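Local coordinates for 2-oxoglutarate dehydrogenase E3 component (Thermus thermophilus, PDB 2YQU), which probably oxidises protein-bound dihydrolipoyl groups to lipoyl groups with NAD(+), as the FAD-containing lipoamide dehydrogenase (E3) of a 2-oxo acid dehydrogenase complex, at residues Ala21-Lys26 with Ala320-Val325; Pro144-Val149 with Thr232-Glu237; Ala274-Asp279 with Arg291-His296. All blocks are in the same frame, centred on the assembly; numbering follows the deposited sequence.

Interaction 1: residues Ala21-Lys26 with Ala320-Val325; sequences AQLGMK and AVEHMV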
loop_
_atom_site.group_PDB
_atom_site.type_symbol
_atom_site.label_atom_id
_atom_site.label_comp_id
_atom_site.label_asym_id
_atom_site.label_seq_id
_atom_site.Cartn_x
_atom_site.Cartn_y
_atom_site.Cartn_z
ATOM N N ALA A 21 -11.504 23.152 -17.461
ATOM C CA ALA A 21 -11.893 24.326 -16.682
ATOM C C ALA A 21 -10.680 24.959 -16.006
ATOM O O ALA A 21 -10.533 26.177 -16.016
ATOM C CB ALA A 21 -12.948 23.964 -15.646
ATOM N N GLN A 22 -9.809 24.134 -15.426
ATOM C CA GLN A 22 -8.583 24.618 -14.794
ATOM C C GLN A 22 -7.670 25.340 -15.783
ATOM O O GLN A 22 -6.935 26.250 -15.405
ATOM C CB GLN A 22 -7.820 23.465 -14.134
ATOM C CG GLN A 22 -8.507 22.903 -12.908
ATOM C CD GLN A 22 -7.725 21.767 -12.251
ATOM O OE1 GLN A 22 -6.756 21.255 -12.823
ATOM N NE2 GLN A 22 -8.146 21.380 -11.051
ATOM N N LEU A 23 -7.726 24.935 -17.047
ATOM C CA LEU A 23 -6.906 25.540 -18.098
ATOM C C LEU A 23 -7.540 26.809 -18.668
ATOM O O LEU A 23 -6.924 27.502 -19.472
ATOM C CB LEU A 23 -6.653 24.526 -19.219
ATOM C CG LEU A 23 -5.782 23.339 -18.786
ATOM C CD1 LEU A 23 -5.896 22.197 -19.783
ATOM C CD2 LEU A 23 -4.338 23.763 -18.605
ATOM N N GLY A 24 -8.766 27.102 -18.242
ATOM C CA GLY A 24 -9.458 28.323 -18.612
ATOM C C GLY A 24 -10.487 28.167 -19.711
ATOM O O GLY A 24 -10.976 29.160 -20.239
ATOM N N MET A 25 -10.811 26.930 -20.065
ATOM C CA MET A 25 -11.802 26.649 -21.099
ATOM C C MET A 25 -13.223 26.790 -20.553
ATOM O O MET A 25 -13.482 26.520 -19.374
ATOM C CB MET A 25 -11.616 25.224 -21.649
ATOM C CG MET A 25 -10.253 24.953 -22.281
ATOM S SD MET A 25 -10.195 23.332 -23.080
ATOM C CE MET A 25 -10.934 23.760 -24.642
ATOM N N LYS A 26 -14.138 27.210 -21.420
ATOM C CA LYS A 26 -15.563 27.189 -21.117
ATOM C C LYS A 26 -16.063 25.834 -21.564
ATOM O O LYS A 26 -16.006 25.518 -22.746
ATOM C CB LYS A 26 -16.308 28.291 -21.872
ATOM C CG LYS A 26 -17.804 28.286 -21.648
ATOM C CD LYS A 26 -18.505 29.375 -22.460
ATOM C CE LYS A 26 -20.006 29.405 -22.190
ATOM N NZ LYS A 26 -20.767 30.037 -23.329
ATOM N N ALA A 320 -5.600 15.025 -23.475
ATOM C CA ALA A 320 -6.375 15.540 -24.598
ATOM C C ALA A 320 -6.626 17.036 -24.448
ATOM O O ALA A 320 -6.383 17.806 -25.376
ATOM C CB ALA A 320 -7.702 14.806 -24.713
ATOM N N VAL A 321 -7.089 17.445 -23.272
ATOM C CA VAL A 321 -7.448 18.851 -23.048
ATOM C C VAL A 321 -6.206 19.726 -22.911
ATOM O O VAL A 321 -6.209 20.885 -23.307
ATOM C CB VAL A 321 -8.429 19.050 -21.857
ATOM C CG1 VAL A 321 -9.717 18.261 -22.092
ATOM C CG2 VAL A 321 -7.805 18.688 -20.525
ATOM N N GLU A 322 -5.136 19.166 -22.364
ATOM C CA GLU A 322 -3.858 19.866 -22.331
ATOM C C GLU A 322 -3.300 20.074 -23.746
ATOM O O GLU A 322 -2.656 21.081 -24.010
ATOM C CB GLU A 322 -2.872 19.113 -21.436
ATOM C CG GLU A 322 -3.174 19.323 -19.962
ATOM C CD GLU A 322 -2.161 18.691 -19.024
ATOM O OE1 GLU A 322 -2.268 18.952 -17.805
ATOM O OE2 GLU A 322 -1.272 17.934 -19.490
ATOM N N HIS A 323 -3.573 19.142 -24.656
ATOM C CA HIS A 323 -3.156 19.297 -26.053
ATOM C C HIS A 323 -3.991 20.366 -26.752
ATOM O O HIS A 323 -3.462 21.159 -27.522
ATOM C CB HIS A 323 -3.274 17.987 -26.823
ATOM C CG HIS A 323 -2.743 18.064 -28.219
ATOM N ND1 HIS A 323 -3.549 17.952 -29.331
ATOM C CD2 HIS A 323 -1.490 18.277 -28.683
ATOM C CE1 HIS A 323 -2.809 18.063 -30.422
ATOM N NE2 HIS A 323 -1.556 18.257 -30.055
ATOM N N MET A 324 -5.288 20.378 -26.475
ATOM C CA MET A 324 -6.188 21.395 -27.018
ATOM C C MET A 324 -5.662 22.804 -26.721
ATOM O O MET A 324 -5.604 23.650 -27.606
ATOM C CB MET A 324 -7.593 21.257 -26.415
ATOM C CG MET A 324 -8.367 20.054 -26.881
ATOM S SD MET A 324 -9.820 19.798 -25.871
ATOM C CE MET A 324 -10.194 18.090 -26.236
ATOM N N VAL A 325 -5.276 23.043 -25.474
ATOM C CA VAL A 325 -4.923 24.393 -25.019
ATOM C C VAL A 325 -3.456 24.745 -25.305
ATOM O O VAL A 325 -3.160 25.858 -25.737
ATOM C CB VAL A 325 -5.245 24.560 -23.516
ATOM C CG1 VAL A 325 -4.762 25.922 -22.980
ATOM C CG2 VAL A 325 -6.744 24.387 -23.274
#

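Interaction 2: residues Pro144-Val149 with Thr232-Glu237; sequences PPWAQV and TAVVPE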
loop_
_atom_site.group_PDB
_atom_site.type_symbol
_atom_site.label_atom_id
_atom_site.label_comp_id
_atom_site.label_asym_id
_atom_site.label_seq_id
_atom_site.Cartn_x
_atom_site.Cartn_y
_atom_site.Cartn_z
ATOM N N PRO A 144 -22.640 -11.626 -26.807
ATOM C CA PRO A 144 -22.667 -12.437 -28.028
ATOM C C PRO A 144 -24.087 -12.914 -28.338
ATOM O O PRO A 144 -24.887 -13.068 -27.414
ATOM C CB PRO A 144 -21.754 -13.620 -27.694
ATOM C CG PRO A 144 -20.882 -13.118 -26.575
ATOM C CD PRO A 144 -21.748 -12.204 -25.784
ATOM N N PRO A 145 -24.406 -13.139 -29.610
ATOM C CA PRO A 145 -25.774 -13.524 -29.991
ATOM C C PRO A 145 -26.267 -14.824 -29.345
ATOM O O PRO A 145 -27.475 -14.986 -29.186
ATOM C CB PRO A 145 -25.697 -13.658 -31.518
ATOM C CG PRO A 145 -24.474 -12.939 -31.919
ATOM C CD PRO A 145 -23.509 -13.048 -30.776
ATOM N N TRP A 146 -25.352 -15.713 -28.962
ATOM C CA TRP A 146 -25.722 -16.975 -28.308
ATOM C C TRP A 146 -26.076 -16.819 -26.830
ATOM O O TRP A 146 -26.611 -17.743 -26.227
ATOM C CB TRP A 146 -24.623 -18.038 -28.469
ATOM C CG TRP A 146 -23.224 -17.583 -28.206
ATOM C CD1 TRP A 146 -22.275 -17.297 -29.139
ATOM C CD2 TRP A 146 -22.601 -17.372 -26.927
ATOM N NE1 TRP A 146 -21.104 -16.919 -28.529
ATOM C CE2 TRP A 146 -21.274 -16.957 -27.171
ATOM C CE3 TRP A 146 -23.030 -17.490 -25.595
ATOM C CZ2 TRP A 146 -20.378 -16.658 -26.146
ATOM C CZ3 TRP A 146 -22.133 -17.194 -24.574
ATOM C CH2 TRP A 146 -20.827 -16.785 -24.857
ATOM N N ALA A 147 -25.761 -15.668 -26.244
ATOM C CA ALA A 147 -26.116 -15.389 -24.856
ATOM C C ALA A 147 -27.430 -14.633 -24.784
ATOM O O ALA A 147 -27.502 -13.465 -25.159
ATOM C CB ALA A 147 -25.010 -14.601 -24.170
ATOM N N GLN A 148 -28.472 -15.311 -24.313
ATOM C CA GLN A 148 -29.791 -14.703 -24.176
ATOM C C GLN A 148 -29.898 -14.045 -22.804
ATOM O O GLN A 148 -30.336 -14.659 -21.835
ATOM C CB GLN A 148 -30.894 -15.750 -24.391
ATOM C CG GLN A 148 -30.867 -16.373 -25.791
ATOM C CD GLN A 148 -31.823 -17.545 -25.955
ATOM O OE1 GLN A 148 -31.467 -18.553 -26.570
ATOM N NE2 GLN A 148 -33.027 -17.416 -25.412
ATOM N N VAL A 149 -29.455 -12.797 -22.743
ATOM C CA VAL A 149 -29.459 -12.007 -21.521
ATOM C C VAL A 149 -30.850 -11.425 -21.310
ATOM O O VAL A 149 -31.326 -10.638 -22.135
ATOM C CB VAL A 149 -28.419 -10.862 -21.615
ATOM C CG1 VAL A 149 -28.509 -9.916 -20.410
ATOM C CG2 VAL A 149 -27.026 -11.442 -21.744
ATOM N N THR A 232 -21.442 -22.256 -25.989
ATOM C CA THR A 232 -22.179 -22.165 -27.246
ATOM C C THR A 232 -23.574 -21.573 -27.063
ATOM O O THR A 232 -24.178 -21.120 -28.037
ATOM C CB THR A 232 -22.290 -23.546 -27.904
ATOM O OG1 THR A 232 -22.761 -24.510 -26.957
ATOM C CG2 THR A 232 -20.931 -24.059 -28.325
ATOM N N ALA A 233 -24.093 -21.587 -25.835
ATOM C CA ALA A 233 -25.381 -20.961 -25.543
ATOM C C ALA A 233 -25.529 -20.650 -24.059
ATOM O O ALA A 233 -25.001 -21.360 -23.214
ATOM C CB ALA A 233 -26.537 -21.866 -25.995
ATOM N N VAL A 234 -26.243 -19.573 -23.761
ATOM C CA VAL A 234 -26.699 -19.291 -22.406
ATOM C C VAL A 234 -28.166 -18.932 -22.522
ATOM O O VAL A 234 -28.519 -18.003 -23.239
ATOM C CB VAL A 234 -25.914 -18.143 -21.747
ATOM C CG1 VAL A 234 -26.401 -17.913 -20.309
ATOM C CG2 VAL A 234 -24.421 -18.453 -21.760
ATOM N N VAL A 235 -29.016 -19.688 -21.834
ATOM C CA VAL A 235 -30.462 -19.547 -21.974
ATOM C C VAL A 235 -31.133 -19.498 -20.604
ATOM O O VAL A 235 -30.860 -20.335 -19.756
ATOM C CB VAL A 235 -31.067 -20.727 -22.784
ATOM C CG1 VAL A 235 -32.547 -20.482 -23.069
ATOM C CG2 VAL A 235 -30.304 -20.942 -24.082
ATOM N N PRO A 236 -31.993 -18.515 -20.369
ATOM C CA PRO A 236 -32.771 -18.491 -19.126
ATOM C C PRO A 236 -33.796 -19.621 -19.074
ATOM O O PRO A 236 -34.292 -20.060 -20.107
ATOM C CB PRO A 236 -33.454 -17.117 -19.145
ATOM C CG PRO A 236 -33.378 -16.632 -20.537
ATOM C CD PRO A 236 -32.269 -17.350 -21.227
ATOM N N GLU A 237 -34.064 -20.101 -17.867
ATOM C CA GLU A 237 -35.095 -21.104 -17.609
ATOM C C GLU A 237 -36.022 -20.574 -16.512
ATOM O O GLU A 237 -35.823 -19.462 -16.014
ATOM C CB GLU A 237 -34.439 -22.428 -17.213
ATOM C CG GLU A 237 -33.667 -23.064 -18.361
ATOM C CD GLU A 237 -32.813 -24.248 -17.952
ATOM O OE1 GLU A 237 -32.524 -25.084 -18.829
ATOM O OE2 GLU A 237 -32.418 -24.350 -16.775
#

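Interaction 3: residues Ala274-Asp279 with Arg291-His296; sequences AGLSTD and RTRVPH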
loop_
_atom_site.group_PDB
_atom_site.type_symbol
_atom_site.label_atom_id
_atom_site.label_comp_id
_atom_site.label_asym_id
_atom_site.label_seq_id
_atom_site.Cartn_x
_atom_site.Cartn_y
_atom_site.Cartn_z
ATOM N N ALA A 274 -20.003 13.806 -38.209
ATOM C CA ALA A 274 -18.753 14.502 -37.915
ATOM C C ALA A 274 -17.630 14.130 -38.882
ATOM O O ALA A 274 -16.545 14.682 -38.796
ATOM C CB ALA A 274 -18.322 14.213 -36.498
ATOM N N GLY A 275 -17.900 13.193 -39.789
ATOM C CA GLY A 275 -16.924 12.710 -40.751
ATOM C C GLY A 275 -16.046 11.634 -40.145
ATOM O O GLY A 275 -14.915 11.432 -40.578
ATOM N N LEU A 276 -16.583 10.943 -39.142
ATOM C CA LEU A 276 -15.843 9.942 -38.390
ATOM C C LEU A 276 -16.463 8.568 -38.551
ATOM O O LEU A 276 -17.642 8.434 -38.870
ATOM C CB LEU A 276 -15.821 10.296 -36.904
ATOM C CG LEU A 276 -15.221 11.653 -36.548
ATOM C CD1 LEU A 276 -15.411 11.950 -35.061
ATOM C CD2 LEU A 276 -13.752 11.701 -36.938
ATOM N N SER A 277 -15.647 7.551 -38.309
ATOM C CA SER A 277 -16.124 6.172 -38.303
ATOM C C SER A 277 -15.365 5.331 -37.284
ATOM O O SER A 277 -14.308 5.725 -36.787
ATOM C CB SER A 277 -16.000 5.553 -39.695
ATOM O OG SER A 277 -14.674 5.609 -40.169
ATOM N N THR A 278 -15.931 4.172 -36.972
ATOM C CA THR A 278 -15.289 3.213 -36.085
ATOM C C THR A 278 -14.539 2.156 -36.877
ATOM O O THR A 278 -14.870 1.876 -38.033
ATOM C CB THR A 278 -16.335 2.535 -35.184
ATOM O OG1 THR A 278 -17.399 1.993 -35.981
ATOM C CG2 THR A 278 -17.022 3.558 -34.292
ATOM N N ASP A 279 -13.534 1.560 -36.240
ATOM C CA ASP A 279 -12.809 0.445 -36.826
ATOM C C ASP A 279 -13.552 -0.870 -36.560
ATOM O O ASP A 279 -14.706 -0.866 -36.142
ATOM C CB ASP A 279 -11.352 0.413 -36.337
ATOM C CG ASP A 279 -11.210 0.112 -34.846
ATOM O OD1 ASP A 279 -12.168 -0.367 -34.196
ATOM O OD2 ASP A 279 -10.140 0.330 -34.243
ATOM N N ARG A 291 -6.312 12.821 -30.971
ATOM C CA ARG A 291 -7.163 13.431 -31.990
ATOM C C ARG A 291 -7.694 12.358 -32.928
ATOM O O ARG A 291 -6.956 11.460 -33.340
ATOM C CB ARG A 291 -6.384 14.431 -32.850
ATOM C CG ARG A 291 -5.824 15.625 -32.139
ATOM C CD ARG A 291 -4.880 16.442 -33.033
ATOM N NE ARG A 291 -3.674 15.682 -33.365
ATOM C CZ ARG A 291 -2.582 16.189 -33.946
ATOM N NH1 ARG A 291 -2.499 17.476 -34.251
ATOM N NH2 ARG A 291 -1.555 15.395 -34.209
ATOM N N THR A 292 -8.960 12.480 -33.303
ATOM C CA THR A 292 -9.507 11.690 -34.395
ATOM C C THR A 292 -8.967 12.282 -35.692
ATOM O O THR A 292 -8.138 13.208 -35.668
ATOM C CB THR A 292 -11.052 11.737 -34.413
ATOM O OG1 THR A 292 -11.490 13.077 -34.678
ATOM C CG2 THR A 292 -11.653 11.395 -33.048
ATOM N N ARG A 293 -9.451 11.774 -36.819
ATOM C CA ARG A 293 -9.037 12.292 -38.118
ATOM C C ARG A 293 -9.567 13.713 -38.368
ATOM O O ARG A 293 -9.054 14.418 -39.238
ATOM C CB ARG A 293 -9.444 11.332 -39.241
ATOM C CG ARG A 293 -10.925 11.280 -39.550
ATOM C CD ARG A 293 -11.241 10.427 -40.769
ATOM N NE ARG A 293 -12.605 9.904 -40.751
ATOM C CZ ARG A 293 -13.019 8.843 -41.446
ATOM N NH1 ARG A 293 -14.288 8.458 -41.365
ATOM N NH2 ARG A 293 -12.176 8.150 -42.212
ATOM N N VAL A 294 -10.592 14.120 -37.620
ATOM C CA VAL A 294 -11.048 15.509 -37.602
ATOM C C VAL A 294 -10.337 16.188 -36.430
ATOM O O VAL A 294 -10.648 15.898 -35.276
ATOM C CB VAL A 294 -12.576 15.602 -37.442
ATOM C CG1 VAL A 294 -13.008 17.042 -37.324
ATOM C CG2 VAL A 294 -13.261 14.924 -38.614
ATOM N N PRO A 295 -9.383 17.076 -36.720
ATOM C CA PRO A 295 -8.380 17.501 -35.726
ATOM C C PRO A 295 -8.892 18.144 -34.425
ATOM O O PRO A 295 -8.207 18.038 -33.419
ATOM C CB PRO A 295 -7.520 18.513 -36.501
ATOM C CG PRO A 295 -7.795 18.273 -37.925
ATOM C CD PRO A 295 -9.190 17.755 -38.015
ATOM N N HIS A 296 -10.043 18.815 -34.452
ATOM C CA HIS A 296 -10.611 19.431 -33.248
ATOM C C HIS A 296 -11.526 18.488 -32.454
ATOM O O HIS A 296 -12.131 18.899 -31.464
ATOM C CB HIS A 296 -11.383 20.710 -33.606
ATOM C CG HIS A 296 -12.626 20.464 -34.401
ATOM N ND1 HIS A 296 -12.624 20.395 -35.777
ATOM C CD2 HIS A 296 -13.907 20.250 -34.016
ATOM C CE1 HIS A 296 -13.852 20.158 -36.206
ATOM N NE2 HIS A 296 -14.649 20.062 -35.157
#

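Interaction 1: residues Ala21-Lys26 with Ala320-Val325
Leu-23 and Met-25 reach from the C-terminal end of helix 11-22 and the turn there onto one side of helix 310-326, and the contact they make is apolar. Met-25 and Val-325 come closest: SD of Met-25 lies 3.6 Å from CG2 of Val-325, the two side chains sliding past each other in opposite directions. With CG anti to the carbonyl carbon (chi1 -60°) and an extended second torsion, the methionine chain runs straight out to its sulfur; the bend comes at chi3 (83°), which turns CE of Met-25 toward Met-324, 4.3 Å from its SD. The far end of Met-324 itself leads away from the contact. CG2 of Val-325 also meets CB of Leu-23 at 4.1 Å and thus wedges between Leu-23 and Met-25.

Leu-23 works further back along the helix with one methyl, CD1. This carbon of Leu-23 sits 4.1 Å from CG2 of Val-321 and 4.0 Å from CG of Glu-322, whose side chain it crosses at about a right angle. Only the aliphatic part of the glutamate is used here; its carboxylate forms a salt bridge with Arg-19 of helix 11-22.

Among the backbone interactions, N of Gly-24 bonds to O of Ala-21 at 3.0 Å. Gly-24, with phi 101°, closes helix 11-22 in a Schellman motif, a reversal that lets residues on both sides of the glycine face the same helix.

Around the contact, Met-25, Val-321 and Met-324 all pack on Leu-4 of strand 2-7, while Val-321 also covers Ala-16 and Ala-20 of helix 11-22. The two helices therefore meet against the parallel sheet of the FAD-binding Rossmann-type domain, with Met-324 reaching Tyr-298 on its strand 297-299.

Interaction 2: residues Pro144-Val149 with Thr232-Glu237
Trp-146 and Gln-148 hold the edge of strand 231-237 through two backbone hydrogen bonds that flank Ala-147 and form a single bridge to Val-234. N of Val-234 donates to O of Trp-146 at 3.1 Å, nearly straight at the hydrogen (168°) but tilted out of the carbonyl plane; N of Gln-148 returns a bond of 2.9 Å to O of Val-234. A type I turn from Pro-144 to Ala-147 leads into the bridge, and an inverse gamma turn centred on Gln-148 follows it.

The indole of Trp-146 stands beside the strand. CB of Trp-146 lies 3.1 Å from O of Thr-232. A chi1 of 46° sets CG between the backbone N and the carbonyl carbon, and the benzo edge then meets CG2 of Val-234 in the ring plane, 3.8 Å from CZ3 of Trp-146. Pro-144 CB covers one ring face toward the rim, 3.3 Å above the plane. Replacing Trp-146 by an alanine would probably leave CG2 of Val-234 and the ring of Pro-144 without their aromatic partner.

Beyond the bridge, Gln-148 lies alongside Val-235, both pointing the same way, with OE1 of Gln-148 3.6 Å from CG2 of Val-235. CB of Gln-148 rests 3.8 Å from CD of Pro-236.

The other edge of strand 231-237 pairs with strand 240-245, where Thr-232 and Ala-233 both face Glu-244 in a classic beta bulge. Val-234 and Pro-236 of the strand and Val-149 of the loop all pack on Val-154 of strand 154-155, so strand and loop meet at the edge of the second parallel sheet.

Interaction 3: residues Ala274-Asp279 with Arg291-His296
Arg-293 grips the carbonyl oxygen of Gly-275 with its guanidinium, the polar part of this contact between two loop segments. NE of Arg-293 donates to O of Gly-275 at 2.8 Å in the carbonyl plane, though bent to 133° at the hydrogen; NH1 adds a weak bond of 3.1 Å to that O. The oxygen is held chiefly by NE, with NH1 a weak second, and lies 28° out of the guanidinium plane. Chi1 of 72° places CG of Arg-293 between the backbone N and the carbonyl carbon, and from there the chain extends to NE, which brings the guanidinium to O of Gly-275. NH1 of Arg-293 also comes 3.1 Å from OG of Ser-277.

The apolar part centres on Leu-276, which is buried. Its CD2 methyl lies 3.7 Å from CG2 of Val-294 and 3.9 Å from CG of Arg-293, so the same arginine supplies aliphatic packing at its base and polar bonds at its end. CD2 of Leu-276 also touches Thr-292, 3.5 Å from OG1; the leucine crosses both Thr-292 and Val-294 at about a right angle. The hydroxyl of Thr-292 is hydrogen-bonded to the carbonyl of Ile-297. CG2 of Val-294 makes a further close approach, 3.3 Å to O of Ala-274.

The arrangement is irregular packing of two parts of one long loop, the connection between strands 262-264 and 297-299, with a bent arginine bond on a main-chain carbonyl beside a buried leucine. Ala-274 and Leu-276 both pack on Ile-297, so the two segments lie against an outermost strand of the parallel sheet in the Rossmann-type FAD domain of this disulfide oxidoreductase family.

Overall arrangement
Interactions 1 and 3 adjoin at the FAD-domain sheet, their centres about 20 Å apart. They touch where CE1 of His-323 packs 3.7 Å from CD of Arg-291, and strand 297-299 receives side chains from both. Neither reaches the cofactor: Val-321 of interaction 1 and Ala-274 of interaction 3 each have their side chains about 12 Å from FAD. Interaction 2 stands apart, its centre about 45 Å from that of interaction 1 and 35 Å from that of interaction 3. It lies near the NAD(+) site, where the Trp-146 side chain is about 4 Å from that of Val-231, an NAD(+)-binding residue, although no NAD(+) occupies this chain.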